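Local coordinates for YfkN protein (Bacillus subtilis subsp. subtilis, PDB 3GVE) that belongs to the calcineurin-like phosphoesterase family of metal-dependent proteins and holds a manganese ion and a magnesium ion side by side, at residues I93-L106 with L118-N131. Residues are numbered along the deposited sequence; the frame is centred on the assembly and turned at random.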
loop_
_atom_site.group_PDB
_atom_site.type_symbol
_atom_site.label_atom_id
_atom_site.label_comp_id
_atom_site.label_asym_id
_atom_site.label_seq_id
_atom_site.Cartn_x
_atom_site.Cartn_y
_atom_site.Cartn_z
ATOM N N ILE A 93 1.391 17.027 12.182
ATOM C CA ILE A 93 2.164 18.258 12.269
ATOM C C ILE A 93 2.723 18.489 13.684
ATOM O O ILE A 93 3.840 18.942 13.828
ATOM C CB ILE A 93 1.350 19.474 11.758
ATOM C CG1 ILE A 93 0.976 19.283 10.268
ATOM C CG2 ILE A 93 2.120 20.798 11.978
ATOM C CD1 ILE A 93 2.193 19.138 9.311
ATOM N N SER A 94 1.960 18.153 14.723
ATOM C CA SER A 94 2.526 18.215 16.109
ATOM C C SER A 94 3.762 17.383 16.264
ATOM O O SER A 94 4.691 17.807 16.955
ATOM C CB SER A 94 1.507 17.786 17.138
ATOM O OG SER A 94 0.321 18.557 17.055
ATOM N N VAL A 95 3.792 16.205 15.644
ATOM C CA VAL A 95 5.013 15.378 15.696
ATOM C C VAL A 95 6.195 16.063 14.998
ATOM O O VAL A 95 7.313 16.116 15.479
ATOM C CB VAL A 95 4.780 13.969 15.074
ATOM C CG1 VAL A 95 6.041 13.188 14.997
ATOM C CG2 VAL A 95 3.745 13.191 15.946
HETATM N N MSE A 96 5.924 16.611 13.816
HETATM C CA MSE A 96 6.948 17.312 13.022
HETATM C C MSE A 96 7.512 18.543 13.767
HETATM O O MSE A 96 8.678 18.838 13.713
HETATM C CB MSE A 96 6.405 17.742 11.642
HETATM C CG MSE A 96 5.666 16.646 10.853
HETATM SE SE MSE A 96 6.574 14.922 10.696
HETATM C CE MSE A 96 7.625 15.269 9.071
ATOM N N ASN A 97 6.639 19.216 14.507
ATOM C CA ASN A 97 6.964 20.381 15.303
ATOM C C ASN A 97 7.889 19.919 16.449
ATOM O O ASN A 97 8.901 20.520 16.761
ATOM C CB ASN A 97 5.719 21.058 15.874
ATOM C CG ASN A 97 4.978 21.915 14.824
ATOM O OD1 ASN A 97 5.505 22.205 13.744
ATOM N ND2 ASN A 97 3.792 22.331 15.179
ATOM N N ALA A 98 7.508 18.804 17.066
ATOM C CA ALA A 98 8.261 18.259 18.196
ATOM C C ALA A 98 9.656 17.802 17.778
ATOM O O ALA A 98 10.586 17.902 18.543
ATOM C CB ALA A 98 7.493 17.126 18.866
ATOM N N LEU A 99 9.787 17.302 16.556
ATOM C CA LEU A 99 11.077 16.879 15.993
ATOM C C LEU A 99 11.861 18.053 15.392
ATOM O O LEU A 99 12.962 17.885 14.891
ATOM C CB LEU A 99 10.866 15.809 14.921
ATOM C CG LEU A 99 10.375 14.440 15.393
ATOM C CD1 LEU A 99 10.112 13.509 14.224
ATOM C CD2 LEU A 99 11.408 13.824 16.340
ATOM N N LYS A 100 11.258 19.230 15.441
ATOM C CA LYS A 100 11.905 20.464 14.988
ATOM C C LYS A 100 12.321 20.384 13.505
ATOM O O LYS A 100 13.442 20.689 13.135
ATOM C CB LYS A 100 13.075 20.845 15.918
ATOM C CG LYS A 100 12.594 21.144 17.332
ATOM C CD LYS A 100 13.749 21.503 18.253
ATOM C CE LYS A 100 13.249 21.730 19.670
ATOM N NZ LYS A 100 14.173 22.632 20.434
ATOM N N TYR A 101 11.384 19.983 12.653
ATOM C CA TYR A 101 11.607 20.079 11.210
ATOM C C TYR A 101 11.843 21.536 10.821
ATOM O O TYR A 101 11.260 22.436 11.403
ATOM C CB TYR A 101 10.415 19.529 10.443
ATOM C CG TYR A 101 10.521 18.047 10.167
ATOM C CD1 TYR A 101 10.273 17.116 11.173
ATOM C CD2 TYR A 101 10.879 17.578 8.909
ATOM C CE1 TYR A 101 10.373 15.758 10.927
ATOM C CE2 TYR A 101 10.974 16.207 8.649
ATOM C CZ TYR A 101 10.740 15.312 9.673
ATOM O OH TYR A 101 10.826 13.963 9.463
ATOM N N ASP A 102 12.694 21.736 9.826
ATOM C CA ASP A 102 12.997 23.076 9.315
ATOM C C ASP A 102 12.139 23.478 8.102
ATOM O O ASP A 102 11.960 24.649 7.849
ATOM C CB ASP A 102 14.486 23.177 8.968
ATOM C CG ASP A 102 15.378 22.990 10.184
ATOM O OD1 ASP A 102 15.373 23.874 11.044
ATOM O OD2 ASP A 102 16.040 21.960 10.266
ATOM N N ALA A 103 11.633 22.492 7.355
ATOM C CA ALA A 103 10.815 22.758 6.182
ATOM C C ALA A 103 10.067 21.510 5.754
ATOM O O ALA A 103 10.536 20.414 6.052
ATOM C CB ALA A 103 11.674 23.231 5.009
ATOM N N GLY A 104 8.980 21.716 5.027
ATOM C CA GLY A 104 8.275 20.602 4.417
ATOM C C GLY A 104 7.668 21.040 3.083
ATOM O O GLY A 104 7.796 22.204 2.674
ATOM N N THR A 105 6.985 20.099 2.422
ATOM C CA THR A 105 6.397 20.403 1.097
ATOM C C THR A 105 5.155 19.595 0.858
ATOM O O THR A 105 4.762 18.753 1.725
ATOM C CB THR A 105 7.474 20.209 0.012
ATOM O OG1 THR A 105 7.043 20.892 -1.174
ATOM C CG2 THR A 105 7.706 18.735 -0.329
ATOM N N LEU A 106 4.500 19.776 -0.288
ATOM C CA LEU A 106 3.291 19.067 -0.605
ATOM C C LEU A 106 3.564 17.924 -1.543
ATOM O O LEU A 106 4.160 18.046 -2.569
ATOM C CB LEU A 106 2.268 20.012 -1.223
ATOM C CG LEU A 106 2.032 21.293 -0.396
ATOM C CD1 LEU A 106 1.084 22.200 -1.084
ATOM C CD2 LEU A 106 1.612 21.034 1.016
ATOM N N LEU A 118 -6.098 21.120 3.845
ATOM C CA LEU A 118 -4.668 21.282 3.652
ATOM C C LEU A 118 -4.182 22.639 4.180
ATOM O O LEU A 118 -3.162 22.720 4.821
ATOM C CB LEU A 118 -4.290 21.105 2.171
ATOM C CG LEU A 118 -2.798 21.218 1.842
ATOM C CD1 LEU A 118 -1.977 20.282 2.729
ATOM C CD2 LEU A 118 -2.553 20.914 0.363
ATOM N N ASP A 119 -4.922 23.703 3.874
ATOM C CA ASP A 119 -4.581 25.026 4.388
ATOM C C ASP A 119 -4.572 24.991 5.919
ATOM O O ASP A 119 -3.685 25.526 6.536
ATOM C CB ASP A 119 -5.566 26.096 3.905
ATOM C CG ASP A 119 -5.329 26.524 2.458
ATOM O OD1 ASP A 119 -4.224 26.368 1.918
ATOM O OD2 ASP A 119 -6.289 27.040 1.878
ATOM N N GLY A 120 -5.562 24.351 6.514
ATOM C CA GLY A 120 -5.644 24.268 7.963
ATOM C C GLY A 120 -4.479 23.495 8.548
ATOM O O GLY A 120 -3.937 23.850 9.565
ATOM N N THR A 121 -4.095 22.422 7.869
ATOM C CA THR A 121 -2.969 21.579 8.297
ATOM C C THR A 121 -1.671 22.379 8.330
ATOM O O THR A 121 -0.923 22.308 9.276
ATOM C CB THR A 121 -2.819 20.349 7.368
ATOM O OG1 THR A 121 -3.943 19.496 7.534
ATOM C CG2 THR A 121 -1.559 19.553 7.692
ATOM N N ILE A 122 -1.438 23.156 7.278
ATOM C CA ILE A 122 -0.254 23.989 7.155
ATOM C C ILE A 122 -0.187 25.060 8.260
ATOM O O ILE A 122 0.884 25.383 8.726
ATOM C CB ILE A 122 -0.200 24.633 5.734
ATOM C CG1 ILE A 122 0.063 23.555 4.683
ATOM C CG2 ILE A 122 0.865 25.693 5.647
ATOM C CD1 ILE A 122 -0.204 24.011 3.237
ATOM N N LYS A 123 -1.337 25.598 8.661
ATOM C CA LYS A 123 -1.390 26.685 9.662
ATOM C C LYS A 123 -0.695 26.341 10.965
ATOM O O LYS A 123 -0.144 27.191 11.616
ATOM C CB LYS A 123 -2.835 27.050 10.009
ATOM C CG LYS A 123 -3.593 27.739 8.914
ATOM C CD LYS A 123 -5.055 27.983 9.306
ATOM C CE LYS A 123 -5.814 28.461 8.088
ATOM N NZ LYS A 123 -7.140 28.926 8.421
ATOM N N GLY A 124 -0.773 25.077 11.346
ATOM C CA GLY A 124 -0.203 24.595 12.585
ATOM C C GLY A 124 1.307 24.264 12.599
ATOM O O GLY A 124 1.840 23.993 13.668
ATOM N N ALA A 125 1.961 24.236 11.409
ATOM C CA ALA A 125 3.380 23.939 11.364
ATOM C C ALA A 125 4.194 25.099 11.868
ATOM O O ALA A 125 3.952 26.298 11.433
ATOM C CB ALA A 125 3.766 23.568 9.975
ATOM N N ASP A 126 5.200 24.821 12.666
ATOM C CA ASP A 126 6.112 25.835 13.160
ATOM C C ASP A 126 7.081 26.208 12.064
ATOM O O ASP A 126 7.711 27.209 12.137
ATOM C CB ASP A 126 6.911 25.305 14.352
ATOM C CG ASP A 126 6.098 25.141 15.583
ATOM O OD1 ASP A 126 5.051 25.707 15.708
ATOM O OD2 ASP A 126 6.600 24.381 16.429
ATOM N N PHE A 127 7.196 25.342 11.070
ATOM C CA PHE A 127 8.158 25.485 9.991
ATOM C C PHE A 127 7.418 25.772 8.690
ATOM O O PHE A 127 6.265 25.461 8.561
ATOM C CB PHE A 127 8.978 24.196 9.855
ATOM C CG PHE A 127 8.131 22.953 9.763
ATOM C CD1 PHE A 127 7.758 22.461 8.537
ATOM C CD2 PHE A 127 7.670 22.315 10.902
ATOM C CE1 PHE A 127 6.965 21.337 8.446
ATOM C CE2 PHE A 127 6.870 21.197 10.826
ATOM C CZ PHE A 127 6.520 20.686 9.609
ATOM N N PRO A 128 8.123 26.341 7.728
ATOM C CA PRO A 128 7.515 26.633 6.427
ATOM C C PRO A 128 7.245 25.363 5.617
ATOM O O PRO A 128 8.074 24.473 5.566
ATOM C CB PRO A 128 8.592 27.460 5.715
ATOM C CG PRO A 128 9.879 27.090 6.405
ATOM C CD PRO A 128 9.493 26.864 7.830
ATOM N N ILE A 129 6.085 25.324 4.987
ATOM C CA ILE A 129 5.717 24.282 4.032
ATOM C C ILE A 129 5.594 24.991 2.686
ATOM O O ILE A 129 4.771 25.863 2.512
ATOM C CB ILE A 129 4.431 23.569 4.479
ATOM C CG1 ILE A 129 4.729 22.793 5.766
ATOM C CG2 ILE A 129 3.949 22.623 3.407
ATOM C CD1 ILE A 129 3.497 22.166 6.439
ATOM N N VAL A 130 6.462 24.638 1.761
ATOM C CA VAL A 130 6.608 25.401 0.535
ATOM C C VAL A 130 6.137 24.604 -0.673
ATOM O O VAL A 130 6.225 23.386 -0.703
ATOM C CB VAL A 130 8.085 25.874 0.326
ATOM C CG1 VAL A 130 8.458 26.914 1.411
ATOM C CG2 VAL A 130 9.064 24.688 0.360
ATOM N N ASN A 131 5.658 25.321 -1.673
ATOM C CA ASN A 131 5.355 24.755 -2.976
ATOM C C ASN A 131 5.319 25.875 -4.015
ATOM O O ASN A 131 4.645 26.866 -3.782
ATOM C CB ASN A 131 4.028 24.004 -2.972
ATOM C CG ASN A 131 3.589 23.656 -4.378
ATOM O OD1 ASN A 131 2.954 24.460 -5.039
ATOM N ND2 ASN A 131 3.986 22.495 -4.863
HETATM O O HOH W 1 9.090 23.075 16.017
HETATM O O HOH W 2 5.247 20.531 -3.228
#
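The Phe127 ring lies between Tyr101 and Ala125: Tyr101 CB sits over one face, 3.9 Å from the ring centroid in a CH-pi contact, and Ala125 CB over the centre of the opposite face. Met96 CB reaches the far end of the ring, 3.6 Å from Phe127 CZ. CG of Phe127 stands between its own backbone N and carbonyl carbon (chi1 51°), which lays the ring against the backbone from Tyr101 O to Gly104 N.

The Asn97 amide stands nearly upright to this ring and is stacked on the Asp126 carboxylate, their planes 5° apart. Both ends of the amide grip the loop after helix 115-123: Asn97 OD1 accepts a nearly straight bond from Asp126 N (2.8 Å), and Asn97 ND2 donates in the amide plane to Gly124 O (3.0 Å). A water links Asn97 O with Asp126 OD2.

Farther along, Gly104 N bonds to Pro128 O and Val130 N to Gly104 O, while Thr105 OG1 donates to Val130 O at 2.7 Å. Leu106 CD2 meets Ile129 CG2 (3.7 Å). These parallel strands, 104-105 and 129-130, and helix 115-123 form a beta-alpha-beta unit of the calcineurin-like phosphoesterase fold, with the Leu106 side chain about 10 Å from the magnesium ion.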